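Side-chain contacts in oxidoreductase (Listeria innocua, PDB 3E18), which binds NAD in a Rossmann-fold domain and is probably a dehydrogenase of the GFO/IDH/MocA family, its substrate being unknown: residues 8-13 against 19-24; 31-36 against 63-68; 68-73 against 306-311. All coordinates share one frame; numbering follows the deposited sequence.

Interaction 1: 8-13 against 19-24; sequences LVIVGY and YHVTLA. With NAD (nicotinamide-adenine-dinucleotide), chain E.
Ile10 lays its CD1 methyl against CB of His20, 3.8 Å away, where the first strand of the Rossmann fold meets the helix that follows it. Strand 8-11 and helix 19-24 run nearly antiparallel, at 159°, with their axes 9.5 Å apart. They are the first two elements of a beta-alpha-beta unit that strand 30-36 completes. Ile10 has CG1 beside its backbone N (chi1 -58°), and a second bend (chi2 -60°) sets CD1 against His20. Its CG1 also packs on CG2 of Val21 at 4.2 Å. One turn further along the helix, Leu8 CD2 meets Ala24 CB at 3.7 Å. The contact is apolar and largely buried.

The ring of His20 turns away from the strand. Its ND1 bonds to Tyr308 OH and its NE2 to Glu95, an NAD-binding residue, so both ring nitrogens are satisfied. Leu23 CD1 lies over the rim of one face of this ring.

Past the strand, Gly12 belongs to the glycine-rich turn and brings its CA to 3.5 Å from O4B of NAD. Next to Gly12, the end of the Tyr13 side chain comes near the helix, and Val21 CG2 sits at the ring's edge, near its plane, 4.1 Å from CE1.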
# COMPACT_ATOMS: atom_id res chain seq x y z
N LEU A 8 32.10 -3.28 -29.95
CA LEU A 8 31.48 -3.96 -28.82
C LEU A 8 31.22 -5.42 -29.17
O LEU A 8 30.71 -5.70 -30.25
CB LEU A 8 30.14 -3.29 -28.49
CG LEU A 8 29.32 -3.91 -27.35
CD1 LEU A 8 29.83 -3.34 -26.02
CD2 LEU A 8 27.86 -3.61 -27.53
N VAL A 9 31.56 -6.34 -28.26
CA VAL A 9 31.15 -7.74 -28.43
C VAL A 9 30.03 -8.09 -27.45
O VAL A 9 30.10 -7.76 -26.26
CB VAL A 9 32.35 -8.72 -28.32
CG1 VAL A 9 31.89 -10.18 -28.23
CG2 VAL A 9 33.31 -8.53 -29.52
N ILE A 10 28.99 -8.73 -27.98
CA ILE A 10 27.86 -9.23 -27.19
C ILE A 10 28.22 -10.57 -26.58
O ILE A 10 28.53 -11.53 -27.30
CB ILE A 10 26.57 -9.37 -28.06
CG1 ILE A 10 26.17 -8.03 -28.71
CG2 ILE A 10 25.41 -10.01 -27.28
CD1 ILE A 10 25.88 -6.92 -27.76
N VAL A 11 28.20 -10.64 -25.25
CA VAL A 11 28.47 -11.88 -24.51
C VAL A 11 27.17 -12.34 -23.84
O VAL A 11 26.71 -11.75 -22.86
CB VAL A 11 29.56 -11.68 -23.43
CG1 VAL A 11 29.89 -13.00 -22.76
CG2 VAL A 11 30.81 -11.07 -24.04
N GLY A 12 26.60 -13.41 -24.38
CA GLY A 12 25.30 -13.87 -23.94
C GLY A 12 24.30 -13.50 -25.02
O GLY A 12 23.73 -12.41 -25.00
N TYR A 13 24.09 -14.41 -25.96
CA TYR A 13 23.17 -14.13 -27.06
C TYR A 13 21.78 -14.72 -26.79
O TYR A 13 21.27 -15.57 -27.53
CB TYR A 13 23.76 -14.63 -28.38
CG TYR A 13 23.06 -14.09 -29.60
CD1 TYR A 13 23.20 -12.75 -29.97
CD2 TYR A 13 22.26 -14.92 -30.39
CE1 TYR A 13 22.56 -12.25 -31.09
CE2 TYR A 13 21.61 -14.42 -31.50
CZ TYR A 13 21.76 -13.10 -31.86
OH TYR A 13 21.11 -12.62 -32.97
N TYR A 19 18.85 -8.45 -28.40
CA TYR A 19 18.24 -7.13 -28.53
C TYR A 19 19.27 -6.01 -28.44
O TYR A 19 19.10 -4.94 -29.03
CB TYR A 19 17.11 -6.94 -27.50
CG TYR A 19 16.39 -5.60 -27.61
CD1 TYR A 19 15.80 -5.20 -28.81
CD2 TYR A 19 16.32 -4.74 -26.52
CE1 TYR A 19 15.15 -3.96 -28.92
CE2 TYR A 19 15.66 -3.50 -26.62
CZ TYR A 19 15.08 -3.12 -27.83
OH TYR A 19 14.43 -1.91 -27.94
N HIS A 20 20.37 -6.27 -27.73
CA HIS A 20 21.46 -5.30 -27.61
C HIS A 20 22.18 -5.04 -28.94
O HIS A 20 22.82 -4.00 -29.11
CB HIS A 20 22.46 -5.76 -26.56
CG HIS A 20 22.14 -5.26 -25.19
ND1 HIS A 20 22.52 -4.01 -24.77
CD2 HIS A 20 21.48 -5.83 -24.16
CE1 HIS A 20 22.11 -3.84 -23.52
NE2 HIS A 20 21.48 -4.93 -23.14
N VAL A 21 22.08 -6.00 -29.87
CA VAL A 21 22.54 -5.79 -31.24
C VAL A 21 21.84 -4.56 -31.81
O VAL A 21 22.52 -3.62 -32.25
CB VAL A 21 22.30 -7.04 -32.13
CG1 VAL A 21 22.66 -6.76 -33.58
CG2 VAL A 21 23.11 -8.23 -31.61
N THR A 22 20.51 -4.54 -31.75
CA THR A 22 19.70 -3.40 -32.19
C THR A 22 20.01 -2.12 -31.42
O THR A 22 20.17 -1.06 -32.02
CB THR A 22 18.19 -3.73 -32.12
OG1 THR A 22 17.96 -5.00 -32.73
CG2 THR A 22 17.37 -2.68 -32.85
N LEU A 23 20.14 -2.22 -30.10
CA LEU A 23 20.39 -1.05 -29.25
C LEU A 23 21.74 -0.39 -29.46
O LEU A 23 21.82 0.83 -29.64
CB LEU A 23 20.24 -1.40 -27.76
CG LEU A 23 18.84 -1.62 -27.18
CD1 LEU A 23 18.92 -2.04 -25.71
CD2 LEU A 23 18.00 -0.37 -27.35
N ALA A 24 22.81 -1.19 -29.43
CA ALA A 24 24.17 -0.65 -29.60
C ALA A 24 24.42 -0.08 -31.00
O ALA A 24 25.10 0.94 -31.15
CB ALA A 24 25.20 -1.72 -29.26
PA NAD E . 18.54 -15.66 -21.56
O1A NAD E . 17.48 -15.42 -22.57
O2A NAD E . 18.41 -16.94 -20.85
O5B NAD E . 19.99 -15.53 -22.25
C5B NAD E . 21.20 -15.65 -21.54
C4B NAD E . 22.25 -16.16 -22.53
O4B NAD E . 23.53 -16.18 -21.93
C3B NAD E . 21.93 -17.58 -22.98
O3B NAD E . 21.91 -17.62 -24.38
C2B NAD E . 23.07 -18.40 -22.42
O2B NAD E . 23.42 -19.49 -23.25
C1B NAD E . 24.19 -17.38 -22.31
N9A NAD E . 25.20 -17.72 -21.30
C8A NAD E . 25.01 -18.33 -20.09
N7A NAD E . 26.21 -18.45 -19.47
C5A NAD E . 27.16 -17.92 -20.28
C6A NAD E . 28.54 -17.79 -20.15
N6A NAD E . 29.12 -18.07 -18.98
N1A NAD E . 29.26 -17.19 -21.17
C2A NAD E . 28.63 -16.74 -22.31
N3A NAD E . 27.27 -16.87 -22.43
C4A NAD E . 26.54 -17.46 -21.44
O3 NAD E . 18.53 -14.44 -20.49
PN NAD E . 17.98 -12.97 -20.79
O1N NAD E . 16.53 -12.90 -20.46
O2N NAD E . 18.47 -12.48 -22.10
O5D NAD E . 18.73 -12.12 -19.61
C5D NAD E . 20.13 -12.03 -19.50
C4D NAD E . 20.51 -10.82 -18.63
O4D NAD E . 19.84 -9.66 -19.10
C3D NAD E . 20.09 -10.97 -17.18
O3D NAD E . 21.04 -10.31 -16.34
C2D NAD E . 18.78 -10.22 -17.07
O2D NAD E . 18.63 -9.68 -15.77
C1D NAD E . 18.97 -9.12 -18.10
N1N NAD E . 17.72 -8.58 -18.70
C2N NAD E . 17.54 -7.23 -18.61
C3N NAD E . 16.42 -6.60 -19.14
C7N NAD E . 16.40 -5.10 -19.21
O7N NAD E . 15.20 -4.45 -19.54
N7N NAD E . 17.51 -4.40 -18.97
C4N NAD E . 15.46 -7.37 -19.81
C5N NAD E . 15.65 -8.75 -19.92
C6N NAD E . 16.79 -9.34 -19.37

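Interaction 2: 31-36 against 63-68; sequences EVHGVF and DEKVDA. With NAD (nicotinamide-adenine-dinucleotide), chain E.
His33 meets Lys65 most closely, with NE2 3.8 Å from CB of the lysine. The contact lies at the outer border of the Rossmann sheet. It joins strand 30-36, outermost in the sheet within this chain, to the loop that leads from helix 57-62 into strand 68-71. The histidine has CG anti to its backbone N (chi1 -161°), and its ring extends from the strand to the loop. Beside Lys65, the ring reaches Val66, with CD2 4.3 Å from CG2. Asp63 comes from the opposite direction, its carboxylate plane 79° from the ring. Its OD2 stays 4.2 Å from NE2, too long for a salt bridge, though the carboxylate may still favour a positive charge on the ring.

The polar ends are held by other residues. Gln7 OE1 pairs with His33 ND1, and Tyr54 OH with Asp63 OD2. Tyr54 also touches His33 and Val66, so it backs both sides of the contact. Lys65 offers its CB to the histidine, but its bent chain carries NZ away.

The loop is shaped by a type I beta turn from Asp63 to Val66, closed by Val66 N on Asp63 O. Lys90 NZ bonds to the carbonyl oxygens of Asp63 and Val66. At the C-terminal end of the strand, Phe36 reaches the adenine of NAD, its CE2 3.7 Å from C2A. Within the turn, Asp63 also forms an Asx turn: Lys65 N gives a 3.0 Å bond to OD1, arriving from above the carboxylate plane, 44° out of it.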
# COMPACT_ATOMS: atom_id res chain seq x y z
N GLU A 31 29.78 0.11 -32.77
CA GLU A 31 29.15 -0.95 -33.54
C GLU A 31 29.34 -2.31 -32.87
O GLU A 31 30.17 -2.45 -31.97
CB GLU A 31 29.64 -0.94 -34.99
CG GLU A 31 31.03 -1.47 -35.20
CD GLU A 31 31.41 -1.54 -36.68
OE1 GLU A 31 31.71 -0.47 -37.27
OE2 GLU A 31 31.43 -2.67 -37.23
N VAL A 32 28.54 -3.29 -33.30
CA VAL A 32 28.65 -4.64 -32.80
C VAL A 32 29.70 -5.36 -33.63
O VAL A 32 29.49 -5.63 -34.82
CB VAL A 32 27.31 -5.41 -32.85
CG1 VAL A 32 27.48 -6.80 -32.29
CG2 VAL A 32 26.22 -4.65 -32.09
N HIS A 33 30.83 -5.66 -33.00
CA HIS A 33 31.93 -6.35 -33.67
C HIS A 33 31.62 -7.83 -33.82
O HIS A 33 32.08 -8.47 -34.77
CB HIS A 33 33.20 -6.18 -32.86
CG HIS A 33 34.45 -6.45 -33.64
ND1 HIS A 33 35.00 -5.54 -34.51
CD2 HIS A 33 35.26 -7.54 -33.68
CE1 HIS A 33 36.10 -6.04 -35.05
NE2 HIS A 33 36.28 -7.26 -34.56
N GLY A 34 30.86 -8.37 -32.88
CA GLY A 34 30.54 -9.78 -32.87
C GLY A 34 29.89 -10.30 -31.60
O GLY A 34 29.50 -9.53 -30.72
N VAL A 35 29.80 -11.62 -31.51
CA VAL A 35 28.99 -12.29 -30.51
C VAL A 35 29.72 -13.51 -29.93
O VAL A 35 30.31 -14.30 -30.67
CB VAL A 35 27.64 -12.77 -31.12
CG1 VAL A 35 26.91 -13.72 -30.18
CG2 VAL A 35 26.75 -11.60 -31.48
N PHE A 36 29.67 -13.67 -28.61
CA PHE A 36 29.97 -14.96 -27.99
C PHE A 36 28.80 -15.45 -27.14
O PHE A 36 28.18 -14.68 -26.41
CB PHE A 36 31.24 -14.90 -27.13
CG PHE A 36 31.52 -16.19 -26.40
CD1 PHE A 36 31.91 -17.33 -27.11
CD2 PHE A 36 31.34 -16.28 -25.02
CE1 PHE A 36 32.13 -18.53 -26.45
CE2 PHE A 36 31.57 -17.48 -24.36
CZ PHE A 36 31.97 -18.61 -25.07
N ASP A 63 41.28 -10.46 -28.48
CA ASP A 63 41.13 -9.66 -29.69
C ASP A 63 41.42 -8.17 -29.45
O ASP A 63 40.65 -7.49 -28.77
CB ASP A 63 39.74 -9.85 -30.29
CG ASP A 63 39.65 -9.45 -31.76
OD1 ASP A 63 40.50 -8.69 -32.24
OD2 ASP A 63 38.70 -9.90 -32.44
N GLU A 64 42.51 -7.67 -30.04
CA GLU A 64 42.91 -6.26 -29.93
C GLU A 64 41.92 -5.30 -30.59
O GLU A 64 41.89 -4.11 -30.26
CB GLU A 64 44.31 -6.03 -30.52
CG GLU A 64 45.44 -6.05 -29.50
CD GLU A 64 46.83 -5.86 -30.12
OE1 GLU A 64 46.97 -5.12 -31.13
OE2 GLU A 64 47.80 -6.45 -29.58
N LYS A 65 41.12 -5.81 -31.54
CA LYS A 65 40.10 -5.01 -32.21
C LYS A 65 38.89 -4.68 -31.32
O LYS A 65 38.14 -3.75 -31.62
CB LYS A 65 39.62 -5.71 -33.48
CG LYS A 65 40.44 -5.43 -34.72
CD LYS A 65 41.23 -6.64 -35.14
CE LYS A 65 41.04 -6.94 -36.63
NZ LYS A 65 41.19 -5.73 -37.49
N VAL A 66 38.71 -5.45 -30.24
CA VAL A 66 37.57 -5.27 -29.33
C VAL A 66 37.87 -4.18 -28.30
O VAL A 66 38.90 -4.20 -27.66
CB VAL A 66 37.23 -6.60 -28.63
CG1 VAL A 66 36.10 -6.42 -27.58
CG2 VAL A 66 36.82 -7.65 -29.67
N ASP A 67 36.95 -3.23 -28.17
CA ASP A 67 37.11 -2.16 -27.18
C ASP A 67 36.28 -2.38 -25.93
O ASP A 67 36.64 -1.93 -24.86
CB ASP A 67 36.73 -0.83 -27.81
CG ASP A 67 37.53 -0.53 -29.06
OD1 ASP A 67 38.77 -0.62 -28.98
OD2 ASP A 67 36.92 -0.23 -30.10
N ALA A 68 35.15 -3.07 -26.09
CA ALA A 68 34.17 -3.19 -25.00
C ALA A 68 33.36 -4.47 -25.13
O ALA A 68 33.23 -5.02 -26.22
CB ALA A 68 33.25 -1.97 -24.98
PA NAD E . 18.54 -15.66 -21.56
O1A NAD E . 17.48 -15.42 -22.57
O2A NAD E . 18.41 -16.94 -20.85
O5B NAD E . 19.99 -15.53 -22.25
C5B NAD E . 21.20 -15.65 -21.54
C4B NAD E . 22.25 -16.16 -22.53
O4B NAD E . 23.53 -16.18 -21.93
C3B NAD E . 21.93 -17.58 -22.98
O3B NAD E . 21.91 -17.62 -24.38
C2B NAD E . 23.07 -18.40 -22.42
O2B NAD E . 23.42 -19.49 -23.25
C1B NAD E . 24.19 -17.38 -22.31
N9A NAD E . 25.20 -17.72 -21.30
C8A NAD E . 25.01 -18.33 -20.09
N7A NAD E . 26.21 -18.45 -19.47
C5A NAD E . 27.16 -17.92 -20.28
C6A NAD E . 28.54 -17.79 -20.15
N6A NAD E . 29.12 -18.07 -18.98
N1A NAD E . 29.26 -17.19 -21.17
C2A NAD E . 28.63 -16.74 -22.31
N3A NAD E . 27.27 -16.87 -22.43
C4A NAD E . 26.54 -17.46 -21.44
O3 NAD E . 18.53 -14.44 -20.49
PN NAD E . 17.98 -12.97 -20.79
O1N NAD E . 16.53 -12.90 -20.46
O2N NAD E . 18.47 -12.48 -22.10
O5D NAD E . 18.73 -12.12 -19.61
C5D NAD E . 20.13 -12.03 -19.50
C4D NAD E . 20.51 -10.82 -18.63
O4D NAD E . 19.84 -9.66 -19.10
C3D NAD E . 20.09 -10.97 -17.18
O3D NAD E . 21.04 -10.31 -16.34
C2D NAD E . 18.78 -10.22 -17.07
O2D NAD E . 18.63 -9.68 -15.77
C1D NAD E . 18.97 -9.12 -18.10
N1N NAD E . 17.72 -8.58 -18.70
C2N NAD E . 17.54 -7.23 -18.61
C3N NAD E . 16.42 -6.60 -19.14
C7N NAD E . 16.40 -5.10 -19.21
O7N NAD E . 15.20 -4.45 -19.54
N7N NAD E . 17.51 -4.40 -18.97
C4N NAD E . 15.46 -7.37 -19.81
C5N NAD E . 15.65 -8.75 -19.92
C6N NAD E . 16.79 -9.34 -19.37

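Interaction 3: 68-73 against 306-311; sequences AVLIAT and SFYNNF. With NAD (nicotinamide-adenine-dinucleotide), chain E.
Strand 68-71 and the start of helix 307-315 face each other at a distance, with CA atoms no closer than 10.5 Å (Ala68 to Phe311), so long aromatic side chains span the interval. The strand is the central one of the five-stranded parallel Rossmann sheet. The helix comes from much later in the chain and packs on the sheet there.

Tyr308 extends its hydroxyl to Leu70, and the two side chains cross at about a right angle. OH lies 3.5 Å from CG of the leucine and 3.6 Å from CD2. This is a van der Waals contact; the polar partner of the hydroxyl is His20 ND1, on helix 15-25. Phe307 CD2 sits over one face of the tyrosine ring, offset toward the rim.

Phe311, one turn on, has CG anti to its backbone N (chi1 176°), which carries the ring to the strand. Ala68 CB meets it at the edge, near the ring plane, 4.2 Å from CZ. Val93 of the neighbouring strand 91-95 touches both Leu70 and Phe311. All four residues of the contact are buried.

Beyond the strand the chain reaches the cofactor. Thr73 CG2 packs on the adenine, 3.5 Å from C4A of NAD, and Ala72 O lies near C5D. At the N-terminus of the helix, Ser306 is the N-cap: its OG accepts a 3.2 Å bond from Asn309 N, with an N-H...O angle of 156°.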
# COMPACT_ATOMS: atom_id res chain seq x y z
N ALA A 68 35.15 -3.07 -26.09
CA ALA A 68 34.17 -3.19 -25.00
C ALA A 68 33.36 -4.47 -25.13
O ALA A 68 33.23 -5.02 -26.22
CB ALA A 68 33.25 -1.97 -24.98
N VAL A 69 32.87 -4.96 -23.99
CA VAL A 69 31.94 -6.09 -24.02
C VAL A 69 30.61 -5.73 -23.36
O VAL A 69 30.55 -4.94 -22.42
CB VAL A 69 32.53 -7.41 -23.39
CG1 VAL A 69 33.84 -7.81 -24.07
CG2 VAL A 69 32.69 -7.29 -21.89
N LEU A 70 29.55 -6.31 -23.91
CA LEU A 70 28.23 -6.25 -23.30
C LEU A 70 27.97 -7.60 -22.65
O LEU A 70 27.98 -8.63 -23.34
CB LEU A 70 27.18 -5.92 -24.37
CG LEU A 70 25.67 -5.77 -24.03
CD1 LEU A 70 24.97 -7.10 -24.11
CD2 LEU A 70 25.44 -5.16 -22.66
N ILE A 71 27.70 -7.61 -21.34
CA ILE A 71 27.38 -8.86 -20.63
C ILE A 71 25.89 -9.03 -20.43
O ILE A 71 25.26 -8.32 -19.65
CB ILE A 71 28.16 -8.98 -19.29
CG1 ILE A 71 29.66 -9.04 -19.60
CG2 ILE A 71 27.77 -10.25 -18.50
CD1 ILE A 71 30.50 -8.54 -18.49
N ALA A 72 25.32 -9.99 -21.16
CA ALA A 72 23.89 -10.27 -21.04
C ALA A 72 23.66 -11.76 -20.76
O ALA A 72 22.83 -12.42 -21.41
CB ALA A 72 23.16 -9.82 -22.29
N THR A 73 24.39 -12.27 -19.78
CA THR A 73 24.27 -13.66 -19.33
C THR A 73 23.41 -13.69 -18.05
O THR A 73 23.11 -12.62 -17.51
CB THR A 73 25.66 -14.25 -19.04
OG1 THR A 73 26.27 -13.50 -17.97
CG2 THR A 73 26.54 -14.19 -20.27
N SER A 306 20.82 9.02 -25.27
CA SER A 306 20.50 7.63 -25.02
C SER A 306 21.59 6.98 -24.16
O SER A 306 22.69 7.53 -24.03
CB SER A 306 20.37 6.87 -26.35
OG SER A 306 21.64 6.59 -26.94
N PHE A 307 21.28 5.84 -23.56
CA PHE A 307 22.24 5.10 -22.74
C PHE A 307 23.57 4.86 -23.48
O PHE A 307 24.64 5.20 -23.00
CB PHE A 307 21.64 3.77 -22.27
CG PHE A 307 22.62 2.90 -21.54
CD1 PHE A 307 22.81 3.06 -20.17
CD2 PHE A 307 23.38 1.94 -22.22
CE1 PHE A 307 23.72 2.27 -19.50
CE2 PHE A 307 24.30 1.15 -21.56
CZ PHE A 307 24.47 1.31 -20.20
N TYR A 308 23.48 4.28 -24.67
CA TYR A 308 24.67 3.92 -25.42
C TYR A 308 25.46 5.10 -25.97
O TYR A 308 26.68 5.01 -26.09
CB TYR A 308 24.33 2.93 -26.54
CG TYR A 308 24.44 1.48 -26.11
CD1 TYR A 308 23.31 0.66 -26.09
CD2 TYR A 308 25.67 0.93 -25.74
CE1 TYR A 308 23.41 -0.67 -25.71
CE2 TYR A 308 25.77 -0.40 -25.37
CZ TYR A 308 24.64 -1.19 -25.36
OH TYR A 308 24.74 -2.51 -25.00
N ASN A 309 24.79 6.22 -26.26
CA ASN A 309 25.51 7.43 -26.66
C ASN A 309 26.19 8.06 -25.47
O ASN A 309 27.29 8.61 -25.59
CB ASN A 309 24.59 8.45 -27.34
CG ASN A 309 24.30 8.09 -28.79
OD1 ASN A 309 25.13 7.48 -29.47
ND2 ASN A 309 23.13 8.46 -29.27
N ASN A 310 25.56 7.95 -24.32
CA ASN A 310 26.21 8.39 -23.09
C ASN A 310 27.45 7.55 -22.73
O ASN A 310 28.46 8.09 -22.29
CB ASN A 310 25.23 8.38 -21.93
CG ASN A 310 25.88 8.80 -20.64
OD1 ASN A 310 25.87 8.06 -19.65
ND2 ASN A 310 26.51 9.95 -20.66
N PHE A 311 27.33 6.23 -22.88
CA PHE A 311 28.44 5.29 -22.69
C PHE A 311 29.65 5.68 -23.56
O PHE A 311 30.77 5.77 -23.06
CB PHE A 311 28.00 3.85 -22.99
CG PHE A 311 29.11 2.82 -22.90
CD1 PHE A 311 29.68 2.48 -21.67
CD2 PHE A 311 29.58 2.18 -24.04
CE1 PHE A 311 30.71 1.54 -21.58
CE2 PHE A 311 30.60 1.23 -23.97
CZ PHE A 311 31.17 0.91 -22.74
PA NAD E . 18.54 -15.66 -21.56
O1A NAD E . 17.48 -15.42 -22.57
O2A NAD E . 18.41 -16.94 -20.85
O5B NAD E . 19.99 -15.53 -22.25
C5B NAD E . 21.20 -15.65 -21.54
C4B NAD E . 22.25 -16.16 -22.53
O4B NAD E . 23.53 -16.18 -21.93
C3B NAD E . 21.93 -17.58 -22.98
O3B NAD E . 21.91 -17.62 -24.38
C2B NAD E . 23.07 -18.40 -22.42
O2B NAD E . 23.42 -19.49 -23.25
C1B NAD E . 24.19 -17.38 -22.31
N9A NAD E . 25.20 -17.72 -21.30
C8A NAD E . 25.01 -18.33 -20.09
N7A NAD E . 26.21 -18.45 -19.47
C5A NAD E . 27.16 -17.92 -20.28
C6A NAD E . 28.54 -17.79 -20.15
N6A NAD E . 29.12 -18.07 -18.98
N1A NAD E . 29.26 -17.19 -21.17
C2A NAD E . 28.63 -16.74 -22.31
N3A NAD E . 27.27 -16.87 -22.43
C4A NAD E . 26.54 -17.46 -21.44
O3 NAD E . 18.53 -14.44 -20.49
PN NAD E . 17.98 -12.97 -20.79
O1N NAD E . 16.53 -12.90 -20.46
O2N NAD E . 18.47 -12.48 -22.10
O5D NAD E . 18.73 -12.12 -19.61
C5D NAD E . 20.13 -12.03 -19.50
C4D NAD E . 20.51 -10.82 -18.63
O4D NAD E . 19.84 -9.66 -19.10
C3D NAD E . 20.09 -10.97 -17.18
O3D NAD E . 21.04 -10.31 -16.34
C2D NAD E . 18.78 -10.22 -17.07
O2D NAD E . 18.63 -9.68 -15.77
C1D NAD E . 18.97 -9.12 -18.10
N1N NAD E . 17.72 -8.58 -18.70
C2N NAD E . 17.54 -7.23 -18.61
C3N NAD E . 16.42 -6.60 -19.14
C7N NAD E . 16.40 -5.10 -19.21
O7N NAD E . 15.20 -4.45 -19.54
N7N NAD E . 17.51 -4.40 -18.97
C4N NAD E . 15.46 -7.37 -19.81
C5N NAD E . 15.65 -8.75 -19.92
C6N NAD E . 16.79 -9.34 -19.37

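In the fold
The three contacts belong to one Rossmann sheet. Strand 6-11 of interaction 1 lies between strand 30-36 of interaction 2 and strand 68-71 of interaction 3. Backbone pairs link them: Leu8 O to His33 N and Val9 O to Leu70 N, each 2.8 Å. Interactions 1 and 3 are closest, with centres about 8 Å apart. They lie on the same side of the sheet, where His20 CG packs on Leu70 CD1 at 3.5 Å. Interactions 2 and 3 share Ala68, and Val66 CG2 of interaction 2 touches Val9 CG2 at 3.6 Å. Each contact includes a segment that ends at NAD, through Gly12, Phe36 and Thr73.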